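PDB 6Q56: tRNA (adenine(22)-N(1))-methyltransferase from Bacillus subtilis, which catalyses the S-adenosyl-L-methionine-dependent methylation of N1 of adenine 22 in tRNA, giving N(1)-methyladenosine. Local coordinates for residues L133-E143 with L156-Y167. The protein carries 2 engineered substitutions. Residues are numbered along the deposited sequence; the frame is centred on the assembly and turned at random.
Sequences LYKERYALIDE and LVAEAGDRDAAY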
loop_
_atom_site.group_PDB
_atom_site.type_symbol
_atom_site.label_atom_id
_atom_site.label_comp_id
_atom_site.label_asym_id
_atom_site.label_seq_id
_atom_site.Cartn_x
_atom_site.Cartn_y
_atom_site.Cartn_z
ATOM N N LEU A 133 -4.503 7.765 -5.358
ATOM C CA LEU A 133 -4.401 8.779 -4.321
ATOM C C LEU A 133 -4.385 10.182 -4.908
ATOM O O LEU A 133 -5.082 11.071 -4.439
ATOM C CB LEU A 133 -3.132 8.582 -3.499
ATOM C CG LEU A 133 -3.112 7.421 -2.523
ATOM C CD1 LEU A 133 -1.766 7.370 -1.838
ATOM C CD2 LEU A 133 -4.229 7.540 -1.508
ATOM N N TYR A 134 -3.585 10.371 -5.940
ATOM C CA TYR A 134 -3.468 11.669 -6.580
ATOM C C TYR A 134 -4.796 12.135 -7.169
ATOM O O TYR A 134 -5.008 13.313 -7.381
ATOM C CB TYR A 134 -2.395 11.627 -7.664
ATOM C CG TYR A 134 -2.063 12.969 -8.231
ATOM C CD1 TYR A 134 -1.077 13.752 -7.670
ATOM C CD2 TYR A 134 -2.743 13.461 -9.322
ATOM C CE1 TYR A 134 -0.775 14.991 -8.185
ATOM C CE2 TYR A 134 -2.452 14.699 -9.843
ATOM C CZ TYR A 134 -1.463 15.457 -9.274
ATOM O OH TYR A 134 -1.167 16.683 -9.794
ATOM N N LYS A 135 -5.586 11.171 -7.600
ATOM C CA LYS A 135 -6.835 11.451 -8.269
ATOM C C LYS A 135 -7.929 11.791 -7.290
ATOM O O LYS A 135 -8.788 12.599 -7.580
ATOM C CB LYS A 135 -7.234 10.253 -9.133
ATOM C CG LYS A 135 -8.695 10.195 -9.526
ATOM C CD LYS A 135 -8.991 9.019 -10.434
ATOM C CE LYS A 135 -9.111 7.719 -9.659
ATOM N NZ LYS A 135 -10.422 7.569 -8.985
ATOM N N GLU A 136 -7.907 11.149 -6.128
ATOM C CA GLU A 136 -8.924 11.390 -5.112
ATOM C C GLU A 136 -8.478 12.493 -4.166
ATOM O O GLU A 136 -9.044 12.666 -3.086
ATOM C CB GLU A 136 -9.203 10.108 -4.325
ATOM C CG GLU A 136 -9.700 8.953 -5.178
ATOM C CD GLU A 136 -11.025 9.253 -5.852
ATOM O OE1 GLU A 136 -11.602 10.328 -5.581
ATOM O OE2 GLU A 136 -11.490 8.415 -6.652
ATOM N N ARG A 137 -7.459 13.240 -4.577
ATOM C CA ARG A 137 -6.571 14.400 -4.164
ATOM C C ARG A 137 -5.693 14.222 -2.887
ATOM O O ARG A 137 -4.990 15.140 -2.463
ATOM C CB ARG A 137 -7.305 15.778 -4.136
ATOM C CG ARG A 137 -7.891 16.192 -5.477
ATOM C CD ARG A 137 -8.591 17.539 -5.385
ATOM N NE ARG A 137 -7.683 18.604 -4.972
ATOM C CZ ARG A 137 -6.974 19.349 -5.814
ATOM N NH1 ARG A 137 -7.067 19.147 -7.121
ATOM N NH2 ARG A 137 -6.171 20.297 -5.350
ATOM N N TYR A 138 -5.764 13.028 -2.309
ATOM C CA TYR A 138 -5.008 12.704 -1.108
ATOM C C TYR A 138 -3.562 13.166 -1.227
ATOM O O TYR A 138 -3.051 13.385 -2.326
ATOM C CB TYR A 138 -5.050 11.197 -0.842
ATOM C CG TYR A 138 -6.436 10.667 -0.554
ATOM C CD1 TYR A 138 -6.938 10.651 0.741
ATOM C CD2 TYR A 138 -7.241 10.181 -1.574
ATOM C CE1 TYR A 138 -8.204 10.167 1.010
ATOM C CE2 TYR A 138 -8.508 9.695 -1.314
ATOM C CZ TYR A 138 -8.985 9.690 -0.021
ATOM O OH TYR A 138 -10.247 9.207 0.243
ATOM N N ALA A 139 -2.912 13.309 -0.080
ATOM C CA ALA A 139 -1.539 13.737 -0.019
ATOM C C ALA A 139 -0.723 12.666 0.689
ATOM O O ALA A 139 -1.069 12.228 1.777
ATOM C CB ALA A 139 -1.436 15.048 0.722
ATOM N N LEU A 140 0.366 12.247 0.065
ATOM C CA LEU A 140 1.234 11.261 0.667
ATOM C C LEU A 140 2.010 11.986 1.733
ATOM O O LEU A 140 2.695 12.954 1.444
ATOM C CB LEU A 140 2.203 10.684 -0.359
ATOM C CG LEU A 140 1.742 9.483 -1.166
ATOM C CD1 LEU A 140 2.616 9.324 -2.397
ATOM C CD2 LEU A 140 1.773 8.234 -0.310
ATOM N N ILE A 141 1.914 11.532 2.967
ATOM C CA ILE A 141 2.636 12.191 4.034
ATOM C C ILE A 141 3.911 11.452 4.389
ATOM O O ILE A 141 4.773 11.997 5.053
ATOM C CB ILE A 141 1.762 12.413 5.271
ATOM C CG1 ILE A 141 1.241 11.090 5.817
ATOM C CG2 ILE A 141 0.611 13.329 4.917
ATOM C CD1 ILE A 141 0.415 11.257 7.066
ATOM N N ASP A 142 4.033 10.214 3.933
ATOM C CA ASP A 142 5.240 9.438 4.180
ATOM C C ASP A 142 5.217 8.118 3.445
ATOM O O ASP A 142 4.169 7.589 3.109
ATOM C CB ASP A 142 5.478 9.196 5.669
ATOM C CG ASP A 142 6.929 8.830 5.977
ATOM O OD1 ASP A 142 7.786 8.950 5.087
ATOM O OD2 ASP A 142 7.217 8.427 7.111
ATOM N N GLU A 143 6.411 7.604 3.211
ATOM C CA GLU A 143 6.614 6.343 2.541
ATOM C C GLU A 143 7.826 5.675 3.133
ATOM O O GLU A 143 8.773 6.336 3.525
ATOM C CB GLU A 143 6.929 6.548 1.068
ATOM C CG GLU A 143 5.817 7.073 0.198
ATOM C CD GLU A 143 6.271 7.234 -1.236
ATOM O OE1 GLU A 143 7.342 7.820 -1.459
ATOM O OE2 GLU A 143 5.562 6.767 -2.132
ATOM N N LEU A 156 2.768 2.963 2.118
ATOM C CA LEU A 156 2.381 4.316 1.770
ATOM C C LEU A 156 1.408 4.872 2.787
ATOM O O LEU A 156 0.474 4.205 3.196
ATOM C CB LEU A 156 1.754 4.348 0.380
ATOM C CG LEU A 156 2.708 4.189 -0.800
ATOM C CD1 LEU A 156 3.484 2.889 -0.719
ATOM C CD2 LEU A 156 1.947 4.279 -2.103
ATOM N N VAL A 157 1.636 6.110 3.187
ATOM C CA VAL A 157 0.785 6.765 4.152
ATOM C C VAL A 157 0.229 8.022 3.538
ATOM O O VAL A 157 0.969 8.853 3.040
ATOM C CB VAL A 157 1.552 7.134 5.419
ATOM C CG1 VAL A 157 0.642 7.852 6.392
ATOM C CG2 VAL A 157 2.169 5.895 6.035
ATOM N N ALA A 158 -1.085 8.148 3.570
ATOM C CA ALA A 158 -1.734 9.300 2.994
ATOM C C ALA A 158 -2.875 9.821 3.845
ATOM O O ALA A 158 -3.505 9.090 4.586
ATOM C CB ALA A 158 -2.233 8.968 1.605
ATOM N N GLU A 159 -3.118 11.116 3.702
ATOM C CA GLU A 159 -4.179 11.824 4.401
ATOM C C GLU A 159 -4.671 12.935 3.485
ATOM O O GLU A 159 -4.002 13.274 2.519
ATOM C CB GLU A 159 -3.661 12.431 5.699
ATOM C CG GLU A 159 -3.589 11.465 6.861
ATOM C CD GLU A 159 -2.948 12.068 8.091
ATOM O OE1 GLU A 159 -2.617 13.261 8.076
ATOM O OE2 GLU A 159 -2.779 11.338 9.076
ATOM N N ALA A 160 -5.829 13.511 3.772
ATOM C CA ALA A 160 -6.309 14.587 2.935
ATOM C C ALA A 160 -5.279 15.698 2.998
ATOM O O ALA A 160 -4.738 15.987 4.054
ATOM C CB ALA A 160 -7.661 15.087 3.402
ATOM N N GLY A 161 -5.007 16.307 1.856
ATOM C CA GLY A 161 -4.044 17.378 1.770
ATOM C C GLY A 161 -3.767 17.764 0.334
ATOM O O GLY A 161 -4.548 17.470 -0.558
ATOM N N ASP A 162 -2.641 18.432 0.128
ATOM C CA ASP A 162 -2.223 18.887 -1.186
ATOM C C ASP A 162 -1.439 17.789 -1.875
ATOM O O ASP A 162 -0.294 17.538 -1.546
ATOM C CB ASP A 162 -1.371 20.146 -1.039
ATOM C CG ASP A 162 -0.781 20.620 -2.345
ATOM O OD1 ASP A 162 -1.085 20.061 -3.409
ATOM O OD2 ASP A 162 0.005 21.575 -2.299
ATOM N N ARG A 163 -2.079 17.155 -2.843
ATOM C CA ARG A 163 -1.490 16.048 -3.597
ATOM C C ARG A 163 -0.144 16.297 -4.282
ATOM O O ARG A 163 0.633 15.368 -4.460
ATOM C CB ARG A 163 -2.477 15.554 -4.649
ATOM C CG ARG A 163 -2.855 16.593 -5.682
ATOM C CD ARG A 163 -3.850 16.022 -6.662
ATOM N NE ARG A 163 -4.148 16.921 -7.761
ATOM C CZ ARG A 163 -4.954 16.605 -8.763
ATOM N NH1 ARG A 163 -5.519 15.418 -8.797
ATOM N NH2 ARG A 163 -5.188 17.467 -9.731
ATOM N N ASP A 164 0.125 17.534 -4.675
ATOM C CA ASP A 164 1.370 17.871 -5.354
ATOM C C ASP A 164 2.542 18.062 -4.404
ATOM O O ASP A 164 3.687 17.879 -4.780
ATOM C CB ASP A 164 1.190 19.153 -6.163
ATOM C CG ASP A 164 0.390 18.944 -7.431
ATOM O OD1 ASP A 164 0.478 17.855 -8.021
ATOM O OD2 ASP A 164 -0.320 19.879 -7.840
ATOM N N ALA A 165 2.244 18.449 -3.175
ATOM C CA ALA A 165 3.277 18.711 -2.180
ATOM C C ALA A 165 4.389 17.673 -2.128
ATOM O O ALA A 165 5.558 18.001 -2.254
ATOM C CB ALA A 165 2.655 18.866 -0.807
ATOM N N ALA A 166 4.013 16.423 -1.921
ATOM C CA ALA A 166 4.979 15.337 -1.816
ATOM C C ALA A 166 5.792 15.151 -3.087
ATOM O O ALA A 166 6.885 14.603 -3.053
ATOM C CB ALA A 166 4.278 14.042 -1.449
ATOM N N TYR A 167 5.253 15.611 -4.207
ATOM C CA TYR A 167 5.923 15.471 -5.488
ATOM C C TYR A 167 6.760 16.668 -5.894
ATOM O O TYR A 167 7.265 16.724 -6.999
ATOM C CB TYR A 167 4.905 15.160 -6.568
ATOM C CG TYR A 167 4.272 13.818 -6.382
ATOM C CD1 TYR A 167 4.911 12.676 -6.798
ATOM C CD2 TYR A 167 3.046 13.692 -5.773
ATOM C CE1 TYR A 167 4.342 11.440 -6.626
ATOM C CE2 TYR A 167 2.466 12.463 -5.597
ATOM C CZ TYR A 167 3.123 11.340 -6.024
ATOM O OH TYR A 167 2.559 10.115 -5.852
HETATM O O HOH W 1 -8.448 14.444 -10.129
HETATM O O HOH W 2 -1.140 12.402 -3.985
#
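Arg163 lays its guanidinium flat on the Tyr134 ring, planes 9° apart, while the same group grips the backbone of that tyrosine: NH1 donates to Tyr134 O at 2.6 Å, nearly in the guanidinium plane. This cation-pi stack ties the end of helix 127-135 to the loop leaving the antiparallel hairpin 139-148/151-159, which forms one edge of the Rossmann-like methyltransferase sheet. Arg163 CD sits over the ring centre, 3.5 Å from the centroid, and Arg137 NH1 stands off-centre over the opposite guanidinium face, a like charge 3.6 Å from Arg163 NH2. With chi1 at -171° the Tyr134 ring swings away from its amide nitrogen, and OH meets the syn side of Asp164 OD1 at 2.7 Å. A leucine replacing this tyrosine would probably leave Asp164 without this donor and the guanidinium without its flat support. Leu172 and Met176 of helix 172-178 touch the ring. In the hairpin the register slips at a classic beta bulge, Ile141 and Asp142 sharing Val157, whose O accepts from Ile141 N at 2.8 Å and only weakly from Asp142 N. Glu159, salt-bridged to Arg117 on strand 117-122, lies against Ile141 CD1. Packing tightens beside the bulge, where Ile141 CG1 meets Val157 CG1 at 3.3 Å.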